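Local coordinates for tRNA-5-methyluridine(54) 2-sulfurtransferase (Pyrococcus horikoshii, PDB 3VRH), which catalyses the ATP-dependent 2-thiolation of 5-methyluridine at position 54 in the T loop of tRNA, a modification that stabilises tRNAs of thermophiles against heat, at residues M1-C6 and E23-E28; Y11-I14 and M19-C22; E271-R276 and S280-A285. All coordinates share one frame; numbering follows the deposited sequence.

Interaction 1: M1-C6 and E23-E28; sequences MKCKFC and EEHFKE. With ZN (zinc ion), chain B.
The N-terminal zinc site of the LIM-type domain brings the Cys3-Cys6 knuckle, a CxxC motif, up against His25 in the first turn of helix 23-40. Three of the four zinc ligands meet here: Cys3 SG and Cys6 SG both bind the metal, and His25 ND1 reaches it at 2.2 Å. Cys22, the residue just before the helix, supplies the fourth ligand. The two thiolates come to the zinc from different rotations: Cys3 extends its SG away from its own N (chi1 178°), whereas that of Cys6 is turned between its N and carbonyl carbon (chi1 76°). Cys3 SG also accepts a nearly straight hydrogen bond from Phe5 N at 3.3 Å, a second-shell contact that probably tempers the charge on the sulfur and ties the knuckle back on itself.

Against the imidazole, Phe5 uses its CB, which sits over the ring centre, 3.7 Å from the centroid of the His25 ring and only 8° off the normal. Metal at ND1 and methylene over one face together are likely to restrict how the imidazole can turn. Cys6 SG, by contrast, lies at the ring's edge. Beyond the site, Phe5 packs on Leu21 of strand 19-21, Lys4 shares a backbone hydrogen bond with Tyr20, and Phe26 of the same helix reaches Ile12 and Ile14 of strand 12-14 as well as helix 201-211.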
loop_
_atom_site.group_PDB
_atom_site.type_symbol
_atom_site.label_atom_id
_atom_site.label_comp_id
_atom_site.label_asym_id
_atom_site.label_seq_id
_atom_site.Cartn_x
_atom_site.Cartn_y
_atom_site.Cartn_z
ATOM N N MET A 1 3.501 5.019 36.621
ATOM C CA MET A 1 2.464 5.945 36.185
ATOM C C MET A 1 1.137 5.599 36.848
ATOM O O MET A 1 0.881 4.443 37.206
ATOM C CB MET A 1 2.298 5.898 34.665
ATOM C CG MET A 1 3.592 6.051 33.876
ATOM S SD MET A 1 4.420 7.630 34.164
ATOM C CE MET A 1 3.074 8.778 33.846
ATOM N N LYS A 2 0.289 6.605 37.010
ATOM C CA LYS A 2 -1.024 6.378 37.598
ATOM C C LYS A 2 -2.122 6.610 36.571
ATOM O O LYS A 2 -1.919 7.301 35.571
ATOM C CB LYS A 2 -1.225 7.253 38.841
ATOM C CG LYS A 2 -0.310 6.847 40.013
ATOM C CD LYS A 2 -0.493 5.364 40.391
ATOM C CE LYS A 2 0.639 4.835 41.286
ATOM N NZ LYS A 2 0.601 3.342 41.440
ATOM N N CYS A 3 -3.277 6.011 36.818
ATOM C CA CYS A 3 -4.398 6.127 35.914
ATOM C C CYS A 3 -4.861 7.585 35.801
ATOM O O CYS A 3 -4.766 8.365 36.752
ATOM C CB CYS A 3 -5.540 5.211 36.382
ATOM S SG CYS A 3 -7.038 5.302 35.380
ATOM N N LYS A 4 -5.349 7.944 34.619
ATOM C CA LYS A 4 -5.907 9.265 34.389
ATOM C C LYS A 4 -7.154 9.522 35.251
ATOM O O LYS A 4 -7.449 10.672 35.592
ATOM C CB LYS A 4 -6.261 9.438 32.912
ATOM C CG LYS A 4 -6.734 10.839 32.547
ATOM C CD LYS A 4 -7.127 10.965 31.075
ATOM C CE LYS A 4 -8.074 12.144 30.834
ATOM N NZ LYS A 4 -8.481 12.267 29.388
ATOM N N PHE A 5 -7.884 8.458 35.591
ATOM C CA PHE A 5 -9.201 8.612 36.211
ATOM C C PHE A 5 -9.284 8.189 37.678
ATOM O O PHE A 5 -10.325 8.363 38.321
ATOM C CB PHE A 5 -10.264 7.877 35.393
ATOM C CG PHE A 5 -10.482 8.467 34.039
ATOM C CD1 PHE A 5 -11.206 9.636 33.889
ATOM C CD2 PHE A 5 -9.963 7.858 32.911
ATOM C CE1 PHE A 5 -11.409 10.191 32.625
ATOM C CE2 PHE A 5 -10.155 8.402 31.654
ATOM C CZ PHE A 5 -10.875 9.571 31.508
ATOM N N CYS A 6 -8.194 7.637 38.193
ATOM C CA CYS A 6 -8.106 7.277 39.598
ATOM C C CYS A 6 -6.656 7.152 40.026
ATOM O O CYS A 6 -5.737 7.535 39.295
ATOM C CB CYS A 6 -8.867 5.984 39.900
ATOM S SG CYS A 6 -8.062 4.443 39.373
ATOM N N GLU A 23 -6.424 -1.151 34.894
ATOM C CA GLU A 23 -7.140 -2.280 34.319
ATOM C C GLU A 23 -8.620 -2.006 34.106
ATOM O O GLU A 23 -9.141 -2.230 33.022
ATOM C CB GLU A 23 -6.990 -3.507 35.210
ATOM C CG GLU A 23 -5.695 -4.269 35.034
ATOM C CD GLU A 23 -5.805 -5.685 35.581
ATOM O OE1 GLU A 23 -4.764 -6.257 35.982
ATOM O OE2 GLU A 23 -6.945 -6.218 35.606
ATOM N N GLU A 24 -9.301 -1.521 35.144
ATOM C CA GLU A 24 -10.754 -1.382 35.076
ATOM C C GLU A 24 -11.173 -0.258 34.154
ATOM O O GLU A 24 -12.156 -0.383 33.423
ATOM C CB GLU A 24 -11.351 -1.195 36.467
ATOM C CG GLU A 24 -11.342 -2.472 37.296
ATOM C CD GLU A 24 -12.123 -3.602 36.633
ATOM O OE1 GLU A 24 -13.234 -3.339 36.112
ATOM O OE2 GLU A 24 -11.622 -4.748 36.623
ATOM N N HIS A 25 -10.422 0.840 34.176
ATOM C CA HIS A 25 -10.719 1.963 33.296
ATOM C C HIS A 25 -10.325 1.675 31.856
ATOM O O HIS A 25 -10.896 2.262 30.934
ATOM C CB HIS A 25 -10.101 3.280 33.792
ATOM C CG HIS A 25 -10.914 3.944 34.852
ATOM N ND1 HIS A 25 -10.492 4.036 36.156
ATOM C CD2 HIS A 25 -12.158 4.476 34.824
ATOM C CE1 HIS A 25 -11.419 4.627 36.884
ATOM N NE2 HIS A 25 -12.445 4.902 36.101
ATOM N N PHE A 26 -9.355 0.779 31.662
ATOM C CA PHE A 26 -9.048 0.319 30.314
ATOM C C PHE A 26 -10.192 -0.526 29.751
ATOM O O PHE A 26 -10.605 -0.338 28.602
ATOM C CB PHE A 26 -7.753 -0.494 30.273
ATOM C CG PHE A 26 -7.553 -1.213 28.976
ATOM C CD1 PHE A 26 -7.322 -0.499 27.801
ATOM C CD2 PHE A 26 -7.627 -2.596 28.916
ATOM C CE1 PHE A 26 -7.151 -1.158 26.594
ATOM C CE2 PHE A 26 -7.458 -3.264 27.711
ATOM C CZ PHE A 26 -7.221 -2.545 26.546
ATOM N N LYS A 27 -10.687 -1.467 30.564
ATOM C CA LYS A 27 -11.812 -2.320 30.174
ATOM C C LYS A 27 -12.969 -1.449 29.719
ATOM O O LYS A 27 -13.544 -1.658 28.645
ATOM C CB LYS A 27 -12.237 -3.221 31.341
ATOM C CG LYS A 27 -11.369 -4.474 31.460
ATOM C CD LYS A 27 -11.398 -5.124 32.852
ATOM C CE LYS A 27 -12.793 -5.472 33.325
ATOM N NZ LYS A 27 -12.745 -6.368 34.540
ATOM N N GLU A 28 -13.274 -0.449 30.541
ATOM C CA GLU A 28 -14.338 0.509 30.261
ATOM C C GLU A 28 -14.095 1.279 28.965
ATOM O O GLU A 28 -14.992 1.391 28.121
ATOM C CB GLU A 28 -14.489 1.472 31.444
ATOM C CG GLU A 28 -15.496 2.583 31.208
ATOM C CD GLU A 28 -15.819 3.389 32.473
ATOM O OE1 GLU A 28 -15.081 3.284 33.481
ATOM O OE2 GLU A 28 -16.826 4.133 32.453
HETATM ZN ZN ZN B . -8.396 4.000 36.905
#

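Interaction 2: Y11-I14 and M19-C22; sequences YIKI and MYLC. With ZN (zinc ion), chain B.
Lys13 runs across the ring of Tyr20 on one face of a two-stranded antiparallel sheet. Its CB starts 3.7 Å from Tyr20 CE1. CG, anti to the backbone N (chi1 180°), stands over the ring face, offset toward the rim, in a CH-pi contact. CD moves on to the phenol end, 3.4 Å from Tyr20 OH, and CE still touches that hydroxyl before the bend at chi4 turns NZ off the extended line of the chain. A glycine in place of Tyr20 would probably leave the lysine's methylenes without the flat surface they lie along, setting that chain free to swing.

Strands 12-14 and 19-21 form the beta hairpin of the N-terminal zinc domain. Lys13 and Tyr20 are a non-hydrogen-bonded pair, flanked by the hydrogen-bonded pairs Ile12-Leu21 and Ile14-Met19. In the latter, Ile14 N gives to Met19 O at 2.8 Å and Met19 N returns a bond to Ile14 O. At the other end Tyr11 and Ile12 both face Leu21 in a classic beta bulge. Leu21 O takes a bond from Ile12 N at 3.1 Å; Tyr11 N also faces this oxygen, but its modelled approach is too short to be taken at face value. Tyr11 OH is hydrogen-bonded to Ala206 O of helix 201-211.

On the other face, Ile14 CG1 meets Leu21 CD1 at 3.6 Å, and Ile14 CB lies 3.9 Å from Met19 CG, these two side chains running side by side. Just past strand 19-21, Cys22 SG binds the zinc at 2.5 Å and caps a backbone N at the start of helix 23-40.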
loop_
_atom_site.group_PDB
_atom_site.type_symbol
_atom_site.label_atom_id
_atom_site.label_comp_id
_atom_site.label_asym_id
_atom_site.label_seq_id
_atom_site.Cartn_x
_atom_site.Cartn_y
_atom_site.Cartn_z
ATOM N N TYR A 11 -2.249 0.483 33.784
ATOM C CA TYR A 11 -2.168 -0.857 33.221
ATOM C C TYR A 11 -1.682 -0.782 31.788
ATOM O O TYR A 11 -1.022 -1.692 31.292
ATOM C CB TYR A 11 -3.536 -1.517 33.265
ATOM C CG TYR A 11 -3.658 -2.828 32.513
ATOM C CD1 TYR A 11 -2.955 -3.952 32.925
ATOM C CD2 TYR A 11 -4.516 -2.952 31.419
ATOM C CE1 TYR A 11 -3.080 -5.154 32.262
ATOM C CE2 TYR A 11 -4.658 -4.158 30.753
ATOM C CZ TYR A 11 -3.933 -5.260 31.179
ATOM O OH TYR A 11 -4.045 -6.483 30.534
ATOM N N ILE A 12 -2.015 0.311 31.120
ATOM C CA ILE A 12 -1.647 0.471 29.729
ATOM C C ILE A 12 -1.657 1.954 29.346
ATOM O O ILE A 12 -2.373 2.748 29.964
ATOM C CB ILE A 12 -2.613 -0.334 28.842
ATOM C CG1 ILE A 12 -2.173 -0.305 27.372
ATOM C CG2 ILE A 12 -4.040 0.161 29.027
ATOM C CD1 ILE A 12 -3.011 -1.195 26.477
ATOM N N LYS A 13 -0.842 2.329 28.360
ATOM C CA LYS A 13 -0.894 3.675 27.784
ATOM C C LYS A 13 -1.709 3.686 26.494
ATOM O O LYS A 13 -1.434 2.934 25.574
ATOM C CB LYS A 13 0.506 4.234 27.531
ATOM C CG LYS A 13 0.498 5.642 26.925
ATOM C CD LYS A 13 1.905 6.244 26.893
ATOM C CE LYS A 13 1.891 7.714 26.475
ATOM N NZ LYS A 13 1.769 7.909 24.994
ATOM N N ILE A 14 -2.743 4.515 26.459
ATOM C CA ILE A 14 -3.571 4.668 25.274
ATOM C C ILE A 14 -3.068 5.904 24.543
ATOM O O ILE A 14 -2.849 6.944 25.171
ATOM C CB ILE A 14 -5.060 4.861 25.650
ATOM C CG1 ILE A 14 -5.562 3.681 26.489
ATOM C CG2 ILE A 14 -5.921 5.059 24.396
ATOM C CD1 ILE A 14 -5.365 2.342 25.818
ATOM N N MET A 19 -3.558 8.918 27.321
ATOM C CA MET A 19 -3.910 8.683 28.717
ATOM C C MET A 19 -3.367 7.346 29.207
ATOM O O MET A 19 -3.360 6.354 28.475
ATOM C CB MET A 19 -5.424 8.695 28.896
ATOM C CG MET A 19 -6.153 7.740 27.979
ATOM S SD MET A 19 -7.916 8.074 28.004
ATOM C CE MET A 19 -8.439 7.282 26.478
ATOM N N TYR A 20 -2.908 7.327 30.453
ATOM C CA TYR A 20 -2.610 6.071 31.121
ATOM C C TYR A 20 -3.892 5.618 31.783
ATOM O O TYR A 20 -4.650 6.451 32.305
ATOM C CB TYR A 20 -1.508 6.259 32.156
ATOM C CG TYR A 20 -0.174 6.546 31.516
ATOM C CD1 TYR A 20 0.692 5.516 31.190
ATOM C CD2 TYR A 20 0.208 7.845 31.212
ATOM C CE1 TYR A 20 1.907 5.767 30.592
ATOM C CE2 TYR A 20 1.426 8.106 30.612
ATOM C CZ TYR A 20 2.271 7.061 30.303
ATOM O OH TYR A 20 3.489 7.308 29.707
ATOM N N LEU A 21 -4.141 4.308 31.752
ATOM C CA LEU A 21 -5.356 3.738 32.331
ATOM C C LEU A 21 -5.057 2.491 33.154
ATOM O O LEU A 21 -4.252 1.652 32.751
ATOM C CB LEU A 21 -6.352 3.365 31.220
ATOM C CG LEU A 21 -6.937 4.458 30.332
ATOM C CD1 LEU A 21 -7.863 3.821 29.304
ATOM C CD2 LEU A 21 -7.667 5.529 31.169
ATOM N N CYS A 22 -5.729 2.365 34.295
ATOM C CA CYS A 22 -5.670 1.149 35.082
ATOM C C CYS A 22 -6.490 0.070 34.372
ATOM O O CYS A 22 -7.171 0.349 33.373
ATOM C CB CYS A 22 -6.244 1.392 36.480
ATOM S SG CYS A 22 -8.045 1.528 36.530
HETATM ZN ZN ZN B . -8.396 4.000 36.905
#

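Interaction 3: E271-R276 and S280-A285; sequences ECKICR and SGDICA. With ZN (zinc ion), chain C.
Cys272 and Cys284 meet at the second zinc site, a four-cysteine centre in which a CxxC knuckle, Cys272 to Cys275, is paired with Cys284 and with Cys287 from helix 285-290. The tight, buried part lies round Cys272. Its SG takes a hydrogen bond from Ile274 N at 3.1 Å and a weak one from Cys284 N across the contact, donors that would be expected to offset part of the thiolate charge. Beside them the CB atoms of Cys272 and Cys284 touch at 3.8 Å. Ile274, which also touches Cys287, adds a contact of its CG1 with Ile283 CG2 at 4.2 Å. One backbone bond joins the two segments directly: Lys273 N gives to Asp282 O, 2.9 Å away.

The looser, solvent side belongs to Lys273 and Asp282. The lysine is exposed, and its charge forms no more than a long salt bridge, NZ to OD2, although its extended chain lies on the aspartate, with Lys273 CE 3.6 Å from Asp282 CB. Asp282 turns its other oxygen back on its own segment: with CG rotated between the backbone N and the carbonyl carbon (chi1 47°), OD1 receives a weak hydrogen bond from Ile283 N at 2.8 Å.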
loop_
_atom_site.group_PDB
_atom_site.type_symbol
_atom_site.label_atom_id
_atom_site.label_comp_id
_atom_site.label_asym_id
_atom_site.label_seq_id
_atom_site.Cartn_x
_atom_site.Cartn_y
_atom_site.Cartn_z
ATOM N N GLU A 271 -28.640 -19.062 -7.355
ATOM C CA GLU A 271 -28.752 -19.958 -6.210
ATOM C C GLU A 271 -28.106 -21.266 -6.582
ATOM O O GLU A 271 -28.344 -21.791 -7.667
ATOM C CB GLU A 271 -30.210 -20.219 -5.824
ATOM C CG GLU A 271 -30.767 -19.237 -4.818
ATOM C CD GLU A 271 -32.034 -19.738 -4.126
ATOM O OE1 GLU A 271 -32.540 -20.841 -4.473
ATOM O OE2 GLU A 271 -32.511 -19.011 -3.225
ATOM N N CYS A 272 -27.295 -21.801 -5.680
ATOM C CA CYS A 272 -26.596 -23.041 -5.969
ATOM C C CYS A 272 -27.555 -24.206 -6.191
ATOM O O CYS A 272 -28.525 -24.367 -5.450
ATOM C CB CYS A 272 -25.628 -23.393 -4.850
ATOM S SG CYS A 272 -24.938 -25.002 -5.131
ATOM N N LYS A 273 -27.258 -25.025 -7.197
ATOM C CA LYS A 273 -28.091 -26.179 -7.551
ATOM C C LYS A 273 -28.035 -27.296 -6.514
ATOM O O LYS A 273 -28.757 -28.297 -6.623
ATOM C CB LYS A 273 -27.683 -26.751 -8.920
ATOM C CG LYS A 273 -27.882 -25.788 -10.094
ATOM C CD LYS A 273 -27.810 -26.492 -11.445
ATOM C CE LYS A 273 -28.380 -25.596 -12.548
ATOM N NZ LYS A 273 -28.358 -26.228 -13.906
ATOM N N ILE A 274 -27.165 -27.142 -5.522
ATOM C CA ILE A 274 -27.012 -28.174 -4.502
ATOM C C ILE A 274 -27.557 -27.737 -3.149
ATOM O O ILE A 274 -28.341 -28.453 -2.532
ATOM C CB ILE A 274 -25.543 -28.625 -4.350
ATOM C CG1 ILE A 274 -25.067 -29.286 -5.636
ATOM C CG2 ILE A 274 -25.406 -29.619 -3.206
ATOM C CD1 ILE A 274 -25.994 -30.363 -6.126
ATOM N N CYS A 275 -27.157 -26.550 -2.704
ATOM C CA CYS A 275 -27.451 -26.119 -1.347
ATOM C C CYS A 275 -28.268 -24.841 -1.346
ATOM O O CYS A 275 -28.711 -24.379 -0.290
ATOM C CB CYS A 275 -26.147 -25.878 -0.585
ATOM S SG CYS A 275 -25.302 -24.325 -1.079
ATOM N N ARG A 276 -28.436 -24.264 -2.534
ATOM C CA ARG A 276 -29.258 -23.072 -2.732
ATOM C C ARG A 276 -28.719 -21.821 -2.058
ATOM O O ARG A 276 -29.443 -20.842 -1.892
ATOM C CB ARG A 276 -30.706 -23.320 -2.303
ATOM C CG ARG A 276 -31.500 -24.242 -3.240
ATOM C CD ARG A 276 -32.916 -24.388 -2.711
ATOM N NE ARG A 276 -32.873 -24.273 -1.259
ATOM C CZ ARG A 276 -32.891 -25.299 -0.415
ATOM N NH1 ARG A 276 -32.996 -26.549 -0.864
ATOM N NH2 ARG A 276 -32.814 -25.063 0.886
ATOM N N SER A 280 -22.051 -17.830 -7.820
ATOM C CA SER A 280 -21.626 -17.425 -9.153
ATOM C C SER A 280 -21.278 -18.729 -9.856
ATOM O O SER A 280 -20.448 -19.508 -9.373
ATOM C CB SER A 280 -20.425 -16.473 -9.102
ATOM O OG SER A 280 -19.244 -17.141 -8.685
ATOM N N GLY A 281 -21.927 -18.985 -10.982
ATOM C CA GLY A 281 -21.912 -20.317 -11.545
ATOM C C GLY A 281 -23.095 -21.028 -10.929
ATOM O O GLY A 281 -23.602 -20.604 -9.887
ATOM N N ASP A 282 -23.551 -22.099 -11.563
ATOM C CA ASP A 282 -24.779 -22.743 -11.119
ATOM C C ASP A 282 -24.571 -23.630 -9.889
ATOM O O ASP A 282 -25.470 -23.752 -9.057
ATOM C CB ASP A 282 -25.452 -23.502 -12.270
ATOM C CG ASP A 282 -24.481 -24.370 -13.047
ATOM O OD1 ASP A 282 -23.311 -24.493 -12.610
ATOM O OD2 ASP A 282 -24.901 -24.942 -14.082
ATOM N N ILE A 283 -23.395 -24.246 -9.774
ATOM C CA ILE A 283 -23.006 -24.919 -8.531
ATOM C C ILE A 283 -21.970 -24.061 -7.812
ATOM O O ILE A 283 -21.114 -23.448 -8.455
ATOM C CB ILE A 283 -22.467 -26.337 -8.771
ATOM C CG1 ILE A 283 -23.534 -27.186 -9.453
ATOM C CG2 ILE A 283 -22.073 -26.989 -7.460
ATOM C CD1 ILE A 283 -23.120 -28.599 -9.634
ATOM N N CYS A 284 -22.055 -23.986 -6.487
ATOM C CA CYS A 284 -21.225 -23.023 -5.778
ATOM C C CYS A 284 -19.814 -23.545 -5.499
ATOM O O CYS A 284 -19.525 -24.735 -5.674
ATOM C CB CYS A 284 -21.920 -22.488 -4.521
ATOM S SG CYS A 284 -21.564 -23.360 -2.984
ATOM N N ALA A 285 -18.935 -22.623 -5.116
ATOM C CA ALA A 285 -17.524 -22.924 -4.886
ATOM C C ALA A 285 -17.352 -24.027 -3.843
ATOM O O ALA A 285 -16.678 -25.031 -4.097
ATOM C CB ALA A 285 -16.774 -21.664 -4.460
HETATM ZN ZN ZN C . -23.617 -25.064 -2.882
#

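In the fold
From the N terminus, residues 1-6 begin interaction 1, and the chain must run through the whole hairpin of strands 12-14 and 19-21 before helix 23-40 closes that loop. Interaction 2 is therefore enclosed by interaction 1; it closes a short turn of its own, and the two touch and share one zinc ion. Together they tie the N-terminal knuckle, the hairpin and the start of helix 23-40 into one compact zinc-bound unit. Interaction 3 follows in series, after helix 245-256, and closes a short loop leading into helix 285-290. Its centre lies about 52 Å from that of interaction 1, on the opposite side of the chain's centre.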